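Local structure of mannosylglycerate hydrolase MGH1-like glycoside hydrolase domain-containing protein (Thermus thermophilus HB8, 4WVA) at residues A[141-146]-A[239-244]; A[282-287]-A[309-314]. The protein hydrolyses mannosylglycerate, a solute that thermophiles make under osmotic stress, to mannose and glycerate, and probably cleaves glucosylglycerate with similar efficiency. All blocks are in the same frame, centred on the assembly; numbering follows the deposited sequence.

Interaction 1 (A[141-146]-A[239-244])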
ATOM      1  N   TRP A 141      -4.672 -24.910   1.096  1.00 11.89           N
ATOM      2  CA  TRP A 141      -3.851 -25.905   0.437  1.00 11.94           C
ATOM      3  C   TRP A 141      -2.727 -25.259  -0.366  1.00 12.06           C
ATOM      4  O   TRP A 141      -1.586 -25.719  -0.337  1.00 12.30           O
ATOM      5  CB  TRP A 141      -4.717 -26.830  -0.456  1.00 12.23           C
ATOM      6  CG  TRP A 141      -3.886 -27.828  -1.149  1.00 13.09           C
ATOM      7  CD1 TRP A 141      -3.497 -29.040  -0.655  1.00 13.43           C
ATOM      8  CD2 TRP A 141      -3.258 -27.693  -2.422  1.00 13.85           C
ATOM      9  NE1 TRP A 141      -2.670 -29.668  -1.541  1.00 13.80           N
ATOM     10  CE2 TRP A 141      -2.503 -28.868  -2.637  1.00 14.55           C
ATOM     11  CE3 TRP A 141      -3.256 -26.698  -3.409  1.00 14.79           C
ATOM     12  CZ2 TRP A 141      -1.768 -29.079  -3.796  1.00 15.70           C
ATOM     13  CZ3 TRP A 141      -2.516 -26.911  -4.555  1.00 15.76           C
ATOM     14  CH2 TRP A 141      -1.786 -28.086  -4.736  1.00 15.86           C
ATOM     15  N   LEU A 142      -3.047 -24.209  -1.119  1.00 11.37           N
ATOM     16  CA  LEU A 142      -2.039 -23.547  -1.908  1.00 11.81           C
ATOM     17  C   LEU A 142      -0.840 -23.119  -1.056  1.00 11.78           C
ATOM     18  O   LEU A 142       0.288 -23.414  -1.408  1.00 11.81           O
ATOM     19  CB  LEU A 142      -2.631 -22.346  -2.674  1.00 12.05           C
ATOM     20  CG  LEU A 142      -3.547 -22.656  -3.848  1.00 12.37           C
ATOM     21  CD1 LEU A 142      -4.255 -21.383  -4.297  1.00 13.42           C
ATOM     22  CD2 LEU A 142      -2.787 -23.259  -5.017  1.00 12.82           C
ATOM     23  N   TYR A 143      -1.077 -22.441   0.061  1.00 12.84           N
ATOM     24  CA  TYR A 143       0.037 -22.005   0.917  1.00 13.43           C
ATOM     25  C   TYR A 143       0.728 -23.170   1.613  1.00 14.20           C
ATOM     26  O   TYR A 143       1.947 -23.209   1.688  1.00 14.02           O
ATOM     27  CB  TYR A 143      -0.419 -20.951   1.921  1.00 13.80           C
ATOM     28  CG  TYR A 143      -0.831 -19.701   1.205  1.00 14.06           C
ATOM     29  CD1 TYR A 143       0.119 -18.889   0.616  1.00 14.06           C
ATOM     30  CD2 TYR A 143      -2.166 -19.367   1.050  1.00 14.25           C
ATOM     31  CE1 TYR A 143      -0.245 -17.757  -0.071  1.00 14.06           C
ATOM     32  CE2 TYR A 143      -2.544 -18.244   0.347  1.00 14.31           C
ATOM     33  CZ  TYR A 143      -1.588 -17.436  -0.201  1.00 14.02           C
ATOM     34  OH  TYR A 143      -1.918 -16.315  -0.916  1.00 15.14           O
ATOM     35  N   HIS A 144      -0.044 -24.136   2.090  1.00 15.76           N
ATOM     36  CA  HIS A 144       0.558 -25.280   2.791  1.00 17.65           C
ATOM     37  C   HIS A 144       1.444 -26.106   1.859  1.00 16.78           C
ATOM     38  O   HIS A 144       2.548 -26.512   2.239  1.00 17.14           O
ATOM     39  CB  HIS A 144      -0.530 -26.174   3.406  1.00 19.53           C
ATOM     40  CG  HIS A 144       0.008 -27.347   4.187  1.00 24.61           C
ATOM     41  ND1 HIS A 144      -0.064 -28.646   3.726  1.00 28.23           N
ATOM     42  CD2 HIS A 144       0.617 -27.413   5.394  1.00 27.44           C
ATOM     43  CE1 HIS A 144       0.480 -29.463   4.612  1.00 28.11           C
ATOM     44  NE2 HIS A 144       0.900 -28.739   5.636  1.00 29.24           N
ATOM     45  N   ALA A 145       0.960 -26.378   0.645  1.00 14.29           N
ATOM     46  CA  ALA A 145       1.691 -27.223  -0.282  1.00 14.25           C
ATOM     47  C   ALA A 145       2.744 -26.456  -1.086  1.00 13.64           C
ATOM     48  O   ALA A 145       3.793 -27.004  -1.452  1.00 14.32           O
ATOM     49  CB  ALA A 145       0.715 -27.917  -1.208  1.00 14.12           C
ATOM     50  N   ARG A 146       2.460 -25.192  -1.405  1.00 13.20           N
ATOM     51  CA  ARG A 146       3.251 -24.475  -2.397  1.00 12.88           C
ATOM     52  C   ARG A 146       3.961 -23.216  -1.885  1.00 13.06           C
ATOM     53  O   ARG A 146       4.609 -22.533  -2.663  1.00 13.13           O
ATOM     54  CB  ARG A 146       2.391 -24.126  -3.615  1.00 12.69           C
ATOM     55  CG  ARG A 146       1.685 -25.335  -4.210  1.00 12.72           C
ATOM     56  CD  ARG A 146       2.671 -26.333  -4.792  1.00 12.78           C
ATOM     57  NE  ARG A 146       1.983 -27.402  -5.546  1.00 12.81           N
ATOM     58  CZ  ARG A 146       1.540 -27.268  -6.792  1.00 12.60           C
ATOM     59  NH1 ARG A 146       1.709 -26.136  -7.448  1.00 12.50           N
ATOM     60  NH2 ARG A 146       0.917 -28.283  -7.397  1.00 13.20           N
ATOM     61  N   ALA A 239      -0.712 -13.079  -9.161  1.00  9.36           N
ATOM     62  CA  ALA A 239      -1.557 -11.901  -9.252  1.00  9.21           C
ATOM     63  C   ALA A 239      -3.007 -12.302  -9.110  1.00  8.92           C
ATOM     64  O   ALA A 239      -3.791 -11.636  -8.417  1.00  8.61           O
ATOM     65  CB  ALA A 239      -1.346 -11.181 -10.563  1.00  9.33           C
ATOM     66  N   ILE A 240      -3.374 -13.397  -9.768  1.00  8.74           N
ATOM     67  CA  ILE A 240      -4.749 -13.910  -9.681  1.00  8.77           C
ATOM     68  C   ILE A 240      -5.099 -14.360  -8.254  1.00  8.84           C
ATOM     69  O   ILE A 240      -6.207 -14.082  -7.740  1.00  9.20           O
ATOM     70  CB  ILE A 240      -4.976 -15.017 -10.754  1.00  8.51           C
ATOM     71  CG1 ILE A 240      -5.097 -14.350 -12.136  1.00  8.85           C
ATOM     72  CG2 ILE A 240      -6.198 -15.879 -10.458  1.00  8.73           C
ATOM     73  CD1 ILE A 240      -4.994 -15.322 -13.273  1.00  8.64           C
ATOM     74  N   LEU A 241      -4.153 -15.021  -7.590  1.00  9.17           N
ATOM     75  CA  LEU A 241      -4.331 -15.416  -6.189  1.00  9.46           C
ATOM     76  C   LEU A 241      -4.476 -14.218  -5.251  1.00  9.48           C
ATOM     77  O   LEU A 241      -5.320 -14.223  -4.358  1.00 10.14           O
ATOM     78  CB  LEU A 241      -3.196 -16.326  -5.744  1.00  9.82           C
ATOM     79  CG  LEU A 241      -3.141 -16.749  -4.266  1.00 10.17           C
ATOM     80  CD1 LEU A 241      -4.438 -17.392  -3.797  1.00 10.53           C
ATOM     81  CD2 LEU A 241      -1.978 -17.698  -4.039  1.00 10.66           C
ATOM     82  N   GLN A 242      -3.662 -13.184  -5.445  1.00  9.80           N
ATOM     83  CA  GLN A 242      -3.787 -11.984  -4.610  1.00 10.48           C
ATOM     84  C   GLN A 242      -5.177 -11.373  -4.790  1.00  9.78           C
ATOM     85  O   GLN A 242      -5.824 -11.001  -3.823  1.00  9.68           O
ATOM     86  CB  GLN A 242      -2.697 -10.974  -4.952  1.00 12.28           C
ATOM     87  CG  GLN A 242      -2.826  -9.611  -4.262  1.00 13.85           C
ATOM     88  CD  GLN A 242      -2.510  -9.619  -2.765  1.00 15.87           C
ATOM     89  OE1 GLN A 242      -2.036 -10.610  -2.204  1.00 17.53           O
ATOM     90  NE2 GLN A 242      -2.783  -8.491  -2.116  1.00 16.71           N
ATOM     91  N   ARG A 243      -5.624 -11.231  -6.041  1.00  9.39           N
ATOM     92  CA  ARG A 243      -6.968 -10.709  -6.284  1.00  9.27           C
ATOM     93  C   ARG A 243      -8.021 -11.591  -5.618  1.00  9.21           C
ATOM     94  O   ARG A 243      -8.941 -11.080  -4.963  1.00  9.45           O
ATOM     95  CB  ARG A 243      -7.247 -10.562  -7.775  1.00  9.35           C
ATOM     96  CG  ARG A 243      -8.661 -10.118  -8.113  1.00  9.42           C
ATOM     97  CD  ARG A 243      -9.101  -8.813  -7.473  1.00  9.65           C
ATOM     98  NE  ARG A 243     -10.466  -8.484  -7.871  1.00 10.11           N
ATOM     99  CZ  ARG A 243     -10.802  -7.798  -8.974  1.00 10.60           C
ATOM    100  NH1 ARG A 243      -9.885  -7.324  -9.790  1.00 11.12           N
ATOM    101  NH2 ARG A 243     -12.074  -7.576  -9.252  1.00 11.41           N
ATOM    102  N   ALA A 244      -7.871 -12.905  -5.758  1.00  9.31           N
ATOM    103  CA  ALA A 244      -8.831 -13.833  -5.210  1.00  9.71           C
ATOM    104  C   ALA A 244      -8.855 -13.767  -3.679  1.00  9.69           C
ATOM    105  O   ALA A 244      -9.924 -13.855  -3.091  1.00  9.92           O
ATOM    106  CB  ALA A 244      -8.542 -15.236  -5.700  1.00  9.67           C
TER

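Interaction 2 (A[282-287]-A[309-314])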
ATOM      1  N   GLY A 282      11.325  -2.487 -16.335  1.00 13.55           N
ATOM      2  CA  GLY A 282      10.044  -1.839 -16.212  1.00 13.13           C
ATOM      3  C   GLY A 282       8.893  -2.806 -16.454  1.00 12.46           C
ATOM      4  O   GLY A 282       7.964  -2.521 -17.202  1.00 12.80           O
ATOM      5  N   PHE A 283       8.954  -3.951 -15.793  1.00 11.89           N
ATOM      6  CA  PHE A 283       7.952  -4.990 -15.994  1.00 11.15           C
ATOM      7  C   PHE A 283       7.997  -6.001 -14.858  1.00 10.79           C
ATOM      8  O   PHE A 283       8.967  -6.055 -14.126  1.00 10.91           O
ATOM      9  CB  PHE A 283       8.243  -5.702 -17.318  1.00 11.03           C
ATOM     10  CG  PHE A 283       7.023  -6.241 -17.980  1.00 10.88           C
ATOM     11  CD1 PHE A 283       6.119  -5.377 -18.582  1.00 11.02           C
ATOM     12  CD2 PHE A 283       6.764  -7.603 -18.007  1.00 10.83           C
ATOM     13  CE1 PHE A 283       4.971  -5.855 -19.193  1.00 11.17           C
ATOM     14  CE2 PHE A 283       5.621  -8.082 -18.629  1.00 10.90           C
ATOM     15  CZ  PHE A 283       4.730  -7.214 -19.233  1.00 10.99           C
ATOM     16  N   TYR A 284       6.916  -6.766 -14.696  1.00 10.79           N
ATOM     17  CA  TYR A 284       6.879  -7.844 -13.716  1.00 10.59           C
ATOM     18  C   TYR A 284       7.329  -9.154 -14.364  1.00 10.98           C
ATOM     19  O   TYR A 284       6.823  -9.524 -15.433  1.00 11.44           O
ATOM     20  CB  TYR A 284       5.474  -8.066 -13.174  1.00 10.66           C
ATOM     21  CG  TYR A 284       4.919  -6.973 -12.271  1.00 10.63           C
ATOM     22  CD1 TYR A 284       5.141  -6.996 -10.911  1.00 10.52           C
ATOM     23  CD2 TYR A 284       4.126  -5.951 -12.785  1.00 10.66           C
ATOM     24  CE1 TYR A 284       4.593  -6.037 -10.068  1.00 10.70           C
ATOM     25  CE2 TYR A 284       3.588  -4.976 -11.963  1.00 11.07           C
ATOM     26  CZ  TYR A 284       3.824  -5.018 -10.605  1.00 11.06           C
ATOM     27  OH  TYR A 284       3.275  -4.040  -9.795  1.00 12.88           O
ATOM     28  N   PHE A 285       8.236  -9.854 -13.697  1.00 10.69           N
ATOM     29  CA  PHE A 285       8.736 -11.143 -14.176  1.00 10.82           C
ATOM     30  C   PHE A 285       8.327 -12.269 -13.248  1.00 10.62           C
ATOM     31  O   PHE A 285       8.292 -12.104 -12.031  1.00 11.28           O
ATOM     32  CB  PHE A 285      10.269 -11.146 -14.236  1.00 11.17           C
ATOM     33  CG  PHE A 285      10.859 -10.273 -15.320  1.00 12.54           C
ATOM     34  CD1 PHE A 285      10.251 -10.142 -16.554  1.00 12.88           C
ATOM     35  CD2 PHE A 285      12.069  -9.611 -15.101  1.00 13.49           C
ATOM     36  CE1 PHE A 285      10.818  -9.345 -17.548  1.00 13.43           C
ATOM     37  CE2 PHE A 285      12.634  -8.815 -16.090  1.00 13.84           C
ATOM     38  CZ  PHE A 285      11.998  -8.678 -17.306  1.00 13.88           C
ATOM     39  N   SER A 286       8.081 -13.442 -13.832  1.00 10.41           N
ATOM     40  CA  SER A 286       8.059 -14.667 -13.060  1.00 10.35           C
ATOM     41  C   SER A 286       9.500 -15.009 -12.641  1.00 10.54           C
ATOM     42  O   SER A 286      10.468 -14.521 -13.251  1.00 11.05           O
ATOM     43  CB  SER A 286       7.459 -15.795 -13.897  1.00 10.28           C
ATOM     44  OG  SER A 286       6.101 -15.530 -14.239  1.00 10.53           O
ATOM     45  N   TRP A 287       9.623 -15.822 -11.588  1.00 10.85           N
ATOM     46  CA  TRP A 287      10.902 -16.239 -11.049  1.00 10.95           C
ATOM     47  C   TRP A 287      11.114 -17.743 -11.130  1.00 11.38           C
ATOM     48  O   TRP A 287      10.214 -18.533 -10.853  1.00 11.29           O
ATOM     49  CB  TRP A 287      11.049 -15.792  -9.607  1.00 11.08           C
ATOM     50  CG  TRP A 287      11.200 -14.330  -9.382  1.00 11.17           C
ATOM     51  CD1 TRP A 287      11.328 -13.339 -10.310  1.00 11.16           C
ATOM     52  CD2 TRP A 287      11.290 -13.694  -8.109  1.00 11.32           C
ATOM     53  NE1 TRP A 287      11.483 -12.127  -9.685  1.00 11.51           N
ATOM     54  CE2 TRP A 287      11.462 -12.323  -8.336  1.00 11.56           C
ATOM     55  CE3 TRP A 287      11.217 -14.158  -6.790  1.00 11.82           C
ATOM     56  CZ2 TRP A 287      11.579 -11.405  -7.292  1.00 11.73           C
ATOM     57  CZ3 TRP A 287      11.330 -13.243  -5.761  1.00 12.41           C
ATOM     58  CH2 TRP A 287      11.501 -11.884  -6.022  1.00 12.33           C
ATOM     59  N   GLY A 309      -4.358  -5.364  -8.010  1.00 12.69           N
ATOM     60  CA  GLY A 309      -4.481  -4.067  -7.346  1.00 13.35           C
ATOM     61  C   GLY A 309      -3.333  -3.718  -6.409  1.00 14.00           C
ATOM     62  O   GLY A 309      -3.499  -2.895  -5.502  1.00 12.99           O
ATOM     63  N   THR A 310      -2.171  -4.321  -6.645  1.00 14.68           N
ATOM     64  CA  THR A 310      -0.965  -4.094  -5.813  1.00 15.64           C
ATOM     65  C   THR A 310      -0.043  -2.932  -6.232  1.00 14.85           C
ATOM     66  O   THR A 310       0.563  -2.294  -5.362  1.00 14.67           O
ATOM     67  CB  THR A 310      -0.112  -5.396  -5.691  1.00 16.83           C
ATOM     68  OG1 THR A 310       0.457  -5.767  -6.956  1.00 18.72           O
ATOM     69  CG2 THR A 310      -0.924  -6.530  -5.148  1.00 18.53           C
ATOM     70  N   PRO A 311       0.111  -2.648  -7.541  1.00 14.97           N
ATOM     71  CA  PRO A 311       1.069  -1.584  -7.842  1.00 14.80           C
ATOM     72  C   PRO A 311       0.589  -0.209  -7.427  1.00 14.09           C
ATOM     73  O   PRO A 311      -0.616   0.008  -7.287  1.00 13.23           O
ATOM     74  CB  PRO A 311       1.165  -1.590  -9.375  1.00 15.61           C
ATOM     75  CG  PRO A 311       0.086  -2.429  -9.854  1.00 15.75           C
ATOM     76  CD  PRO A 311      -0.344  -3.344  -8.756  1.00 15.39           C
ATOM     77  N   HIS A 312       1.524   0.715  -7.248  1.00 14.25           N
ATOM     78  CA  HIS A 312       1.168   2.114  -7.236  1.00 14.23           C
ATOM     79  C   HIS A 312       0.966   2.610  -8.671  1.00 14.10           C
ATOM     80  O   HIS A 312       1.289   1.937  -9.634  1.00 12.97           O
ATOM     81  CB  HIS A 312       2.170   2.993  -6.437  1.00 14.99           C
ATOM     82  CG  HIS A 312       3.590   2.948  -6.919  1.00 16.19           C
ATOM     83  ND1 HIS A 312       3.979   3.410  -8.155  1.00 17.26           N
ATOM     84  CD2 HIS A 312       4.730   2.573  -6.290  1.00 16.79           C
ATOM     85  CE1 HIS A 312       5.290   3.289  -8.285  1.00 16.54           C
ATOM     86  NE2 HIS A 312       5.771   2.787  -7.169  1.00 16.60           N
ATOM     87  N   GLN A 313       0.373   3.779  -8.770  1.00 14.63           N
ATOM     88  CA  GLN A 313      -0.016   4.357 -10.047  1.00 16.78           C
ATOM     89  C   GLN A 313       1.138   4.567 -11.011  1.00 16.48           C
ATOM     90  O   GLN A 313       0.963   4.433 -12.214  1.00 15.76           O
ATOM     91  CB  GLN A 313      -0.652   5.716  -9.781  1.00 18.73           C
ATOM     92  CG  GLN A 313      -1.289   6.376 -10.982  1.00 21.24           C
ATOM     93  CD  GLN A 313      -2.507   5.652 -11.459  1.00 22.37           C
ATOM     94  OE1 GLN A 313      -3.007   5.939 -12.547  1.00 27.96           O
ATOM     95  NE2 GLN A 313      -3.053   4.757 -10.629  1.00 22.90           N
ATOM     96  N   GLY A 314       2.286   4.969 -10.481  1.00 16.58           N
ATOM     97  CA  GLY A 314       3.489   5.156 -11.302  1.00 17.38           C
ATOM     98  C   GLY A 314       3.862   3.881 -12.016  1.00 16.28           C
ATOM     99  O   GLY A 314       4.117   3.868 -13.226  1.00 16.88           O
TER

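Interaction 1 (A[141-146]-A[239-244])
Leu-241 reaches from helix 235-254 to both Leu-142 and Tyr-143, two consecutive residues near the C-terminal end of helix 121-146. Its CB bond already points at the other helix, and with CG anti to the backbone N (chi1 175°) the branch extends further that way. Leu-241 CG lies 3.6 Å from Tyr-143 OH. There the chain forks. Leu-241 CD1 meets CD1 of Leu-142 tip to tip at 4.0 Å, while Leu-241 CD2 approaches the phenol end obliquely, 3.4 Å from Tyr-143 OH and 3.9 Å from Tyr-143 CZ. The backbones stay well apart, the closest CA atoms being those of Leu-142 and Leu-241 at 9.5 Å, and the contact is made by side chains. Tyr-143 OH touches the leucine by packing; its polar partner is Asn-245 ND2, one turn further along helix 235-254, and its ring stacks on Trp-265. Val-154 and His-139 also border Leu-241. An alanine in place of Leu-241 would remove both methyl branches and is likely to open a gap between the helices, leaving Leu-142 CD1 without its mate and the phenol end less closely packed. The chemistry is thus apolar packing beside one polar anchor: two helices of the (alpha/alpha)6-barrel are spaced by leucine methyls, and the Tyr-143 to Asn-245 hydrogen bond satisfies the hydroxyl at the edge of that buried patch.

Interaction 2 (A[282-287]-A[309-314])
With its CG anti to the carbonyl carbon (chi1 -70°) and its ring plane standing nearly perpendicular to the plane through CA, CB and CG (chi2 -88°), Tyr-284 sends its phenol from strand 283-288 across to Pro-311, in the turn ahead of helix 313-327. The two side chains cross at about a right angle, and the hydroxyl alone makes the touch: Tyr-284 OH lies 3.3 Å from Pro-311 CB, 3.6 Å from Pro-311 CG and 3.8 Å from Pro-311 CD, over one side of the pyrrolidine. The CA atoms of Tyr-284 and Pro-311 remain 10.4 Å apart, a span covered mostly by the length of the tyrosine. Thr-310 OG1 stands 4.4 Å from Tyr-284 OH, too far for a direct bond, yet both hydroxyls are hydrogen-bonded to the same carboxylate oxygen, OE2 of Glu-274 at the end of helix 260-275. Trp-277 meets the tyrosine ring edge-to-face, and Leu-319 and Arg-315 of helix 313-327 also touch this side chain. Just beyond the proline, His-312 is the N-cap residue of that helix and stacks on Tyr-369 of the third subunit. Tyr-284 and Pro-311 therefore share a van der Waals contact, while the polar link between strand and turn runs through Glu-274. If both hydroxyls donate to that one oxygen, they would probably steady a negative charge on it.

Read from the N terminus, the first of the four segments ends helix 121-146, and interaction 1 closes a long loop of 92 intervening residues when helix 235-254 packs against it. Interaction 2 opens only after that, spanning 21 residues from strand 283-288 to the turn before helix 313-327; the two loops follow in series and neither cross nor nest. Their centres lie 18 Å apart, but they meet where Gln-242 CG packs on Thr-310 CG2 at 3.7 Å. Helix 260-275 serves both, offering Trp-265 to interaction 1 and Glu-274 to interaction 2. Barrel helices are thus joined to the small antiparallel sheet and to helix 313-327, which borders neighbouring subunits.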